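Local structure of OBG-type G domain-containing protein (Pyrococcus horikoshii, 2E87) at residues V170-H175 / S181-A186; L249-F254 / E328-T333; I313-S316 / G322-L325. The protein is of unknown cellular function but binds GDP and is probably a GTP-binding protein of the Obg type. All blocks are in the same frame, centred on the assembly; numbering follows the deposited sequence.

All three contacts lie in the G domain, and each joins a strand of its central sheet, or the chain just after one, to a helix. Contact 1 comes first: the chain leaves strand 169-173, turns round the GDP phosphates and closes the loop on helix 180-187. Contact 2 then opens at strand 249-254, next to strand 169-173 in the sheet, and closes far along the chain on helix 323-350. Contact 3 falls wholly within that span, joining residues 313-316 to the start of the same helix. Val170 packs on Ile251 between contacts 1 and 2. Leu183 meets Ile323 between contacts 1 and 3, and both of these contacts reach GDP.

Contact 1: V170-H175 / S181-A186; sequences VVIAGH and STLLKA. With GDP (guanosine-5'-diphosphate), chain F.
Ile172, on the strand that leads into the P-loop, packs against Leu183 and Leu184 of the helix that follows it. This strand-loop-helix unit carries the P-loop (Walker A motif) of the G domain. The tight part is apolar and buried. The tip of Ile172 does the touching: Ile172 CD1 lies 3.9 Å from Leu184 CB, and the two side chains meet at a slant. The same methyl meets one branch of Leu183, with Ile172 CD1 to Leu183 CD2 at 4.2 Å. Ile218 and Ile253 of the two adjoining strands add to the packing round Ile172.

The solvent side of the helix is looser, and Lys185 is exposed there. The phosphate end is different again: polar and closely bonded, with Ser181 and Thr182 facing GDP. Ser181 N gives GDP O3B a nearly straight hydrogen bond of 2.8 Å (175°). Ser181 OG sits between the two phosphates, within bonding reach of both, 2.9 Å from GDP O1A and 3.0 Å from GDP O3B. Thr182 holds GDP O1A twice. Its OG1 lies beside its own backbone N (chi1 -65°), and both donors therefore point to the same oxygen. Thr182 OG1 reaches GDP O1A at 2.8 Å, while Thr182 N reaches it at 2.9 Å along a more bent path (148°). A valine in place of Thr182 would probably lose the OG1 bond to GDP O1A, leaving the amide of this residue and perhaps Ser181 OG to hold that oxygen. The threonine methyl also lies against the base, with Thr182 CG2 3.8 Å from GDP C8.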
loop_
_atom_site.group_PDB
_atom_site.type_symbol
_atom_site.label_atom_id
_atom_site.label_comp_id
_atom_site.label_asym_id
_atom_site.label_seq_id
_atom_site.Cartn_x
_atom_site.Cartn_y
_atom_site.Cartn_z
ATOM N N VAL A 170 15.651 6.570 -7.423
ATOM C CA VAL A 170 15.959 7.966 -7.672
ATOM C C VAL A 170 14.617 8.651 -7.943
ATOM O O VAL A 170 13.809 8.167 -8.747
ATOM C CB VAL A 170 16.856 8.164 -8.911
ATOM C CG1 VAL A 170 17.058 9.660 -9.149
ATOM C CG2 VAL A 170 18.204 7.489 -8.704
ATOM N N VAL A 171 14.388 9.769 -7.262
ATOM C CA VAL A 171 13.158 10.549 -7.404
ATOM C C VAL A 171 13.498 11.874 -8.090
ATOM O O VAL A 171 14.269 12.671 -7.559
ATOM C CB VAL A 171 12.518 10.825 -6.005
ATOM C CG1 VAL A 171 11.282 11.661 -6.146
ATOM C CG2 VAL A 171 12.176 9.506 -5.315
ATOM N N ILE A 172 12.923 12.093 -9.274
ATOM C CA ILE A 172 13.157 13.303 -10.055
ATOM C C ILE A 172 12.091 14.380 -9.786
ATOM O O ILE A 172 10.903 14.151 -10.004
ATOM C CB ILE A 172 13.204 12.970 -11.574
ATOM C CG1 ILE A 172 14.294 11.938 -11.842
ATOM C CG2 ILE A 172 13.489 14.237 -12.397
ATOM C CD1 ILE A 172 14.261 11.361 -13.268
ATOM N N ALA A 173 12.541 15.547 -9.315
ATOM C CA ALA A 173 11.651 16.670 -8.980
ATOM C C ALA A 173 11.895 17.935 -9.830
ATOM O O ALA A 173 12.870 18.027 -10.585
ATOM C CB ALA A 173 11.799 17.011 -7.497
ATOM N N GLY A 174 10.996 18.903 -9.696
ATOM C CA GLY A 174 11.126 20.143 -10.432
ATOM C C GLY A 174 9.786 20.545 -11.009
ATOM O O GLY A 174 8.882 19.715 -11.108
ATOM N N HIS A 175 9.665 21.817 -11.396
ATOM C CA HIS A 175 8.434 22.347 -11.970
ATOM C C HIS A 175 7.999 21.599 -13.221
ATOM O O HIS A 175 8.745 20.797 -13.792
ATOM C CB HIS A 175 8.601 23.830 -12.343
ATOM C CG HIS A 175 8.334 24.775 -11.220
ATOM N ND1 HIS A 175 9.343 25.368 -10.492
ATOM C CD2 HIS A 175 7.170 25.222 -10.690
ATOM C CE1 HIS A 175 8.812 26.142 -9.561
ATOM N NE2 HIS A 175 7.494 26.072 -9.660
ATOM N N SER A 181 10.529 13.875 -17.111
ATOM C CA SER A 181 10.310 12.625 -17.839
ATOM C C SER A 181 11.331 12.414 -18.961
ATOM O O SER A 181 11.709 11.282 -19.261
ATOM C CB SER A 181 8.900 12.583 -18.417
ATOM O OG SER A 181 8.704 13.640 -19.330
ATOM N N THR A 182 11.774 13.507 -19.576
ATOM C CA THR A 182 12.757 13.414 -20.637
ATOM C C THR A 182 14.005 12.812 -20.032
ATOM O O THR A 182 14.642 11.958 -20.642
ATOM C CB THR A 182 13.100 14.808 -21.249
ATOM O OG1 THR A 182 11.938 15.345 -21.889
ATOM C CG2 THR A 182 14.229 14.690 -22.294
ATOM N N LEU A 183 14.347 13.252 -18.825
ATOM C CA LEU A 183 15.528 12.740 -18.140
ATOM C C LEU A 183 15.336 11.290 -17.695
ATOM O O LEU A 183 16.251 10.475 -17.785
ATOM C CB LEU A 183 15.867 13.598 -16.923
ATOM C CG LEU A 183 16.972 13.010 -16.050
ATOM C CD1 LEU A 183 18.263 12.879 -16.855
ATOM C CD2 LEU A 183 17.211 13.898 -14.859
ATOM N N LEU A 184 14.150 10.965 -17.205
ATOM C CA LEU A 184 13.898 9.604 -16.764
ATOM C C LEU A 184 14.040 8.635 -17.947
ATOM O O LEU A 184 14.604 7.558 -17.805
ATOM C CB LEU A 184 12.496 9.496 -16.147
ATOM C CG LEU A 184 11.992 8.105 -15.737
ATOM C CD1 LEU A 184 11.004 8.218 -14.556
ATOM C CD2 LEU A 184 11.354 7.413 -16.960
ATOM N N LYS A 185 13.526 9.027 -19.109
ATOM C CA LYS A 185 13.594 8.171 -20.284
ATOM C C LYS A 185 15.004 8.045 -20.846
ATOM O O LYS A 185 15.346 7.024 -21.419
ATOM C CB LYS A 185 12.630 8.671 -21.363
ATOM C CG LYS A 185 11.184 8.490 -20.975
ATOM C CD LYS A 185 10.253 9.156 -21.950
ATOM C CE LYS A 185 8.836 9.135 -21.419
ATOM N NZ LYS A 185 7.882 9.733 -22.391
ATOM N N ALA A 186 15.820 9.075 -20.670
ATOM C CA ALA A 186 17.192 9.052 -21.158
ATOM C C ALA A 186 18.022 8.204 -20.202
ATOM O O ALA A 186 19.036 7.608 -20.572
ATOM C CB ALA A 186 17.751 10.475 -21.205
HETATM P PB GDP F . 8.463 17.370 -17.212
HETATM O O1B GDP F . 7.080 17.989 -17.290
HETATM O O2B GDP F . 9.374 18.073 -16.074
HETATM O O3B GDP F . 8.576 15.851 -17.376
HETATM O O3A GDP F . 9.143 17.915 -18.547
HETATM P PA GDP F . 9.433 17.143 -19.938
HETATM O O1A GDP F . 10.344 15.983 -19.737
HETATM O O2A GDP F . 8.022 16.659 -20.569
HETATM O "O5'" GDP F . 10.150 18.212 -20.901
HETATM C "C5'" GDP F . 9.245 19.311 -21.120
HETATM C "C4'" GDP F . 9.542 19.967 -22.481
HETATM O "O4'" GDP F . 10.952 20.406 -22.520
HETATM C "C3'" GDP F . 9.419 19.033 -23.687
HETATM O "O3'" GDP F . 8.775 19.302 -24.935
HETATM C "C2'" GDP F . 10.820 18.395 -23.761
HETATM O "O2'" GDP F . 11.041 17.992 -25.127
HETATM C "C1'" GDP F . 11.648 19.651 -23.587
HETATM N N9 GDP F . 13.024 19.374 -23.151
HETATM C C8 GDP F . 13.443 18.420 -22.259
HETATM N N7 GDP F . 14.742 18.470 -22.121
HETATM C C5 GDP F . 15.238 19.456 -22.909
HETATM C C6 GDP F . 16.555 19.973 -23.178
HETATM O O6 GDP F . 17.545 19.496 -22.631
HETATM N N1 GDP F . 16.675 21.019 -24.065
HETATM C C2 GDP F . 15.554 21.561 -24.686
HETATM N N2 GDP F . 15.703 22.600 -25.564
HETATM N N3 GDP F . 14.338 21.088 -24.448
HETATM C C4 GDP F . 14.136 20.051 -23.578
#

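Contact 2: L249-F254 / E328-T333; sequences LIIYIF and EEIIKT
Helix 323-350 packs on the central sheet of the G domain, an alpha/beta fold of the P-loop NTPase type, and here Ile330 and Thr333 of the helix meet Ile251 and Leu249 of strand 249-254. The strand and the helix segment run nearly antiparallel, at 157°, and their axes come within 10.5 Å. The contact is apolar. Ile251 and Ile330 meet through their end methyls, CD1 to CD1 at 4.1 Å, and one side chain lies roughly square to the other. Val170 of the neighbouring strand touches both of them, which makes a buried three-residue cluster on this face of the sheet. Leu249 reaches the helix with both of its branches. Leu249 CD2 comes up to the helix backbone, 4.5 Å from Ile330 CA. Leu249 CD1 lies 4.2 Å from Thr333 CG2.

Thr333 thus presents its methyl to the strand and turns its hydroxyl back on its own helix. Glu329 O takes two bonds from this one residue, on opposite faces of its plane: Thr333 N on one, and Thr333 OG1 at 2.8 Å on the other.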
loop_
_atom_site.group_PDB
_atom_site.type_symbol
_atom_site.label_atom_id
_atom_site.label_comp_id
_atom_site.label_asym_id
_atom_site.label_seq_id
_atom_site.Cartn_x
_atom_site.Cartn_y
_atom_site.Cartn_z
ATOM N N LEU A 249 17.491 8.938 -3.261
ATOM C CA LEU A 249 18.208 10.046 -3.872
ATOM C C LEU A 249 17.222 10.914 -4.645
ATOM O O LEU A 249 16.358 10.418 -5.362
ATOM C CB LEU A 249 19.288 9.557 -4.838
ATOM C CG LEU A 249 19.912 10.692 -5.667
ATOM C CD1 LEU A 249 20.672 11.642 -4.751
ATOM C CD2 LEU A 249 20.847 10.119 -6.702
ATOM N N ILE A 250 17.358 12.215 -4.491
ATOM C CA ILE A 250 16.488 13.126 -5.184
ATOM C C ILE A 250 17.267 13.956 -6.183
ATOM O O ILE A 250 18.255 14.588 -5.825
ATOM C CB ILE A 250 15.787 14.068 -4.189
ATOM C CG1 ILE A 250 14.699 13.298 -3.428
ATOM C CG2 ILE A 250 15.209 15.254 -4.923
ATOM C CD1 ILE A 250 13.915 14.150 -2.469
ATOM N N ILE A 251 16.837 13.914 -7.440
ATOM C CA ILE A 251 17.448 14.707 -8.504
ATOM C C ILE A 251 16.520 15.894 -8.723
ATOM O O ILE A 251 15.344 15.721 -9.031
ATOM C CB ILE A 251 17.552 13.956 -9.847
ATOM C CG1 ILE A 251 18.658 12.900 -9.797
ATOM C CG2 ILE A 251 17.885 14.944 -10.954
ATOM C CD1 ILE A 251 18.733 12.037 -11.050
ATOM N N TYR A 252 17.040 17.098 -8.549
ATOM C CA TYR A 252 16.223 18.283 -8.734
ATOM C C TYR A 252 16.668 19.001 -9.994
ATOM O O TYR A 252 17.815 19.442 -10.090
ATOM C CB TYR A 252 16.356 19.233 -7.550
ATOM C CG TYR A 252 15.244 20.237 -7.534
ATOM C CD1 TYR A 252 14.082 19.989 -6.810
ATOM C CD2 TYR A 252 15.298 21.382 -8.329
ATOM C CE1 TYR A 252 12.989 20.849 -6.884
ATOM C CE2 TYR A 252 14.215 22.248 -8.406
ATOM C CZ TYR A 252 13.060 21.972 -7.678
ATOM O OH TYR A 252 11.969 22.805 -7.740
ATOM N N ILE A 253 15.755 19.118 -10.952
ATOM C CA ILE A 253 16.064 19.777 -12.205
ATOM C C ILE A 253 15.586 21.226 -12.272
ATOM O O ILE A 253 14.417 21.514 -12.010
ATOM C CB ILE A 253 15.425 19.052 -13.404
ATOM C CG1 ILE A 253 15.821 17.572 -13.421
ATOM C CG2 ILE A 253 15.855 19.738 -14.690
ATOM C CD1 ILE A 253 15.187 16.778 -14.558
ATOM N N PHE A 254 16.510 22.119 -12.622
ATOM C CA PHE A 254 16.233 23.544 -12.820
ATOM C C PHE A 254 16.252 23.761 -14.338
ATOM O O PHE A 254 16.971 23.061 -15.049
ATOM C CB PHE A 254 17.340 24.435 -12.246
ATOM C CG PHE A 254 17.293 24.615 -10.760
ATOM C CD1 PHE A 254 18.134 23.879 -9.932
ATOM C CD2 PHE A 254 16.437 25.553 -10.190
ATOM C CE1 PHE A 254 18.127 24.079 -8.558
ATOM C CE2 PHE A 254 16.420 25.763 -8.824
ATOM C CZ PHE A 254 17.265 25.027 -8.004
ATOM N N GLU A 328 26.395 8.295 -14.004
ATOM C CA GLU A 328 27.620 8.046 -13.262
ATOM C C GLU A 328 27.421 8.448 -11.815
ATOM O O GLU A 328 27.692 7.675 -10.899
ATOM C CB GLU A 328 28.778 8.873 -13.832
ATOM C CG GLU A 328 29.496 8.315 -15.061
ATOM C CD GLU A 328 30.535 9.304 -15.620
ATOM O OE1 GLU A 328 31.370 9.823 -14.833
ATOM O OE2 GLU A 328 30.516 9.558 -16.848
ATOM N N GLU A 329 26.955 9.676 -11.618
ATOM C CA GLU A 329 26.749 10.204 -10.277
ATOM C C GLU A 329 25.693 9.415 -9.490
ATOM O O GLU A 329 25.795 9.298 -8.263
ATOM C CB GLU A 329 26.375 11.689 -10.357
ATOM C CG GLU A 329 26.268 12.389 -9.014
ATOM C CD GLU A 329 27.529 12.249 -8.178
ATOM O OE1 GLU A 329 28.635 12.449 -8.730
ATOM O OE2 GLU A 329 27.415 11.948 -6.969
ATOM N N ILE A 330 24.689 8.881 -10.189
ATOM C CA ILE A 330 23.636 8.096 -9.537
ATOM C C ILE A 330 24.285 6.854 -8.964
ATOM O O ILE A 330 24.120 6.531 -7.792
ATOM C CB ILE A 330 22.553 7.653 -10.537
ATOM C CG1 ILE A 330 21.725 8.861 -10.961
ATOM C CG2 ILE A 330 21.699 6.540 -9.939
ATOM C CD1 ILE A 330 20.672 8.535 -12.006
ATOM N N ILE A 331 25.034 6.171 -9.821
ATOM C CA ILE A 331 25.735 4.954 -9.457
ATOM C C ILE A 331 26.689 5.156 -8.295
ATOM O O ILE A 331 26.742 4.337 -7.384
ATOM C CB ILE A 331 26.518 4.414 -10.651
ATOM C CG1 ILE A 331 25.536 3.978 -11.741
ATOM C CG2 ILE A 331 27.405 3.266 -10.203
ATOM C CD1 ILE A 331 26.092 4.018 -13.126
ATOM N N LYS A 332 27.443 6.245 -8.316
ATOM C CA LYS A 332 28.381 6.505 -7.234
ATOM C C LYS A 332 27.663 6.731 -5.910
ATOM O O LYS A 332 28.166 6.374 -4.847
ATOM C CB LYS A 332 29.243 7.727 -7.558
ATOM C CG LYS A 332 30.097 8.192 -6.389
ATOM C CD LYS A 332 30.850 9.469 -6.713
ATOM C CE LYS A 332 31.736 9.885 -5.540
ATOM N NZ LYS A 332 32.545 11.086 -5.883
ATOM N N THR A 333 26.480 7.327 -5.984
ATOM C CA THR A 333 25.702 7.631 -4.793
ATOM C C THR A 333 24.939 6.436 -4.256
ATOM O O THR A 333 24.850 6.245 -3.045
ATOM C CB THR A 333 24.663 8.751 -5.068
ATOM O OG1 THR A 333 25.333 9.927 -5.543
ATOM C CG2 THR A 333 23.886 9.092 -3.800
#

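Contact 3: I313-S316 / G322-L325; sequences IKIS and GIDL. With GDP (guanosine-5'-diphosphate), chain F.
Ile315 lies over Gly322, the N-cap residue of helix 323-350, and can be followed from CB outward. Its CB points toward the helix start. There the side chain splits. CG2 lies anti to the carbonyl carbon and rests on the peptide of Gly322, with Ile315 CG2 4.0 Å from Gly322 O. CG1 stands between the backbone N and the carbonyl carbon (chi1 78°), and it carries the chain inward. At the tip, Ile315 CD1 meets Ile323 CD1 at 4.1 Å. Leu183 of helix 180-187 touches both of these methyls.

Gly322 is closely fitted. A CB there would run into Lys314 O and Ile315 CG2, and its positive phi of 91° also favours glycine. One turn further on, Ile313 CG2 packs on Leu325 CB at 3.9 Å, on a more open side of the contact.

Beyond Ile315 the chain reaches the nucleotide. Ser316 OG lies 3.1 Å from GDP O6, with Asp291 OD1 a weak second partner. The same OG accepts a bond from Lys319 N, which helps to hold the hydroxyl beside the base. The Ser-Ala loop at the guanine, between a strand and the helix that follows, is consistent with the G5 motif of GTP-binding proteins.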
loop_
_atom_site.group_PDB
_atom_site.type_symbol
_atom_site.label_atom_id
_atom_site.label_comp_id
_atom_site.label_asym_id
_atom_site.label_seq_id
_atom_site.Cartn_x
_atom_site.Cartn_y
_atom_site.Cartn_z
ATOM N N ILE A 313 25.228 19.486 -11.933
ATOM C CA ILE A 313 25.689 18.901 -13.176
ATOM C C ILE A 313 24.912 19.566 -14.311
ATOM O O ILE A 313 23.678 19.539 -14.326
ATOM C CB ILE A 313 25.407 17.391 -13.220
ATOM C CG1 ILE A 313 26.148 16.690 -12.081
ATOM C CG2 ILE A 313 25.794 16.830 -14.577
ATOM C CD1 ILE A 313 25.879 15.201 -11.996
ATOM N N LYS A 314 25.631 20.176 -15.248
ATOM C CA LYS A 314 24.999 20.824 -16.392
ATOM C C LYS A 314 24.632 19.749 -17.425
ATOM O O LYS A 314 25.434 18.861 -17.701
ATOM C CB LYS A 314 25.965 21.862 -16.967
ATOM C CG LYS A 314 26.145 23.048 -16.024
ATOM C CD LYS A 314 27.308 23.976 -16.397
ATOM C CE LYS A 314 28.668 23.429 -15.933
ATOM N NZ LYS A 314 29.802 24.372 -16.221
ATOM N N ILE A 315 23.425 19.809 -17.982
ATOM C CA ILE A 315 22.991 18.796 -18.953
ATOM C C ILE A 315 21.940 19.271 -19.957
ATOM O O ILE A 315 21.438 20.394 -19.890
ATOM C CB ILE A 315 22.349 17.543 -18.257
ATOM C CG1 ILE A 315 20.906 17.857 -17.838
ATOM C CG2 ILE A 315 23.150 17.125 -17.027
ATOM C CD1 ILE A 315 20.088 16.646 -17.385
ATOM N N SER A 316 21.608 18.378 -20.882
ATOM C CA SER A 316 20.576 18.605 -21.887
ATOM C C SER A 316 19.903 17.253 -22.056
ATOM O O SER A 316 20.358 16.414 -22.824
ATOM C CB SER A 316 21.167 19.054 -23.221
ATOM O OG SER A 316 20.180 18.990 -24.241
ATOM N N GLY A 322 25.566 15.275 -21.181
ATOM C CA GLY A 322 25.647 15.170 -19.732
ATOM C C GLY A 322 24.891 14.041 -19.042
ATOM O O GLY A 322 25.130 13.780 -17.862
ATOM N N ILE A 323 23.983 13.379 -19.757
ATOM C CA ILE A 323 23.210 12.277 -19.183
ATOM C C ILE A 323 24.117 11.246 -18.523
ATOM O O ILE A 323 23.824 10.749 -17.431
ATOM C CB ILE A 323 22.351 11.580 -20.262
ATOM C CG1 ILE A 323 21.335 12.576 -20.821
ATOM C CG2 ILE A 323 21.639 10.382 -19.682
ATOM C CD1 ILE A 323 20.591 13.351 -19.754
ATOM N N ASP A 324 25.232 10.940 -19.176
ATOM C CA ASP A 324 26.175 9.974 -18.635
ATOM C C ASP A 324 26.814 10.489 -17.347
ATOM O O ASP A 324 27.207 9.709 -16.484
ATOM C CB ASP A 324 27.232 9.632 -19.688
ATOM C CG ASP A 324 26.616 8.995 -20.933
ATOM O OD1 ASP A 324 26.063 7.875 -20.818
ATOM O OD2 ASP A 324 26.671 9.617 -22.019
ATOM N N LEU A 325 26.913 11.802 -17.199
ATOM C CA LEU A 325 27.480 12.338 -15.971
ATOM C C LEU A 325 26.470 12.089 -14.849
ATOM O O LEU A 325 26.853 11.844 -13.709
ATOM C CB LEU A 325 27.748 13.832 -16.109
ATOM C CG LEU A 325 28.848 14.246 -17.098
ATOM C CD1 LEU A 325 28.916 15.773 -17.197
ATOM C CD2 LEU A 325 30.187 13.689 -16.636
HETATM P PB GDP F . 8.463 17.370 -17.212
HETATM O O1B GDP F . 7.080 17.989 -17.290
HETATM O O2B GDP F . 9.374 18.073 -16.074
HETATM O O3B GDP F . 8.576 15.851 -17.376
HETATM O O3A GDP F . 9.143 17.915 -18.547
HETATM P PA GDP F . 9.433 17.143 -19.938
HETATM O O1A GDP F . 10.344 15.983 -19.737
HETATM O O2A GDP F . 8.022 16.659 -20.569
HETATM O "O5'" GDP F . 10.150 18.212 -20.901
HETATM C "C5'" GDP F . 9.245 19.311 -21.120
HETATM C "C4'" GDP F . 9.542 19.967 -22.481
HETATM O "O4'" GDP F . 10.952 20.406 -22.520
HETATM C "C3'" GDP F . 9.419 19.033 -23.687
HETATM O "O3'" GDP F . 8.775 19.302 -24.935
HETATM C "C2'" GDP F . 10.820 18.395 -23.761
HETATM O "O2'" GDP F . 11.041 17.992 -25.127
HETATM C "C1'" GDP F . 11.648 19.651 -23.587
HETATM N N9 GDP F . 13.024 19.374 -23.151
HETATM C C8 GDP F . 13.443 18.420 -22.259
HETATM N N7 GDP F . 14.742 18.470 -22.121
HETATM C C5 GDP F . 15.238 19.456 -22.909
HETATM C C6 GDP F . 16.555 19.973 -23.178
HETATM O O6 GDP F . 17.545 19.496 -22.631
HETATM N N1 GDP F . 16.675 21.019 -24.065
HETATM C C2 GDP F . 15.554 21.561 -24.686
HETATM N N2 GDP F . 15.703 22.600 -25.564
HETATM N N3 GDP F . 14.338 21.088 -24.448
HETATM C C4 GDP F . 14.136 20.051 -23.578
#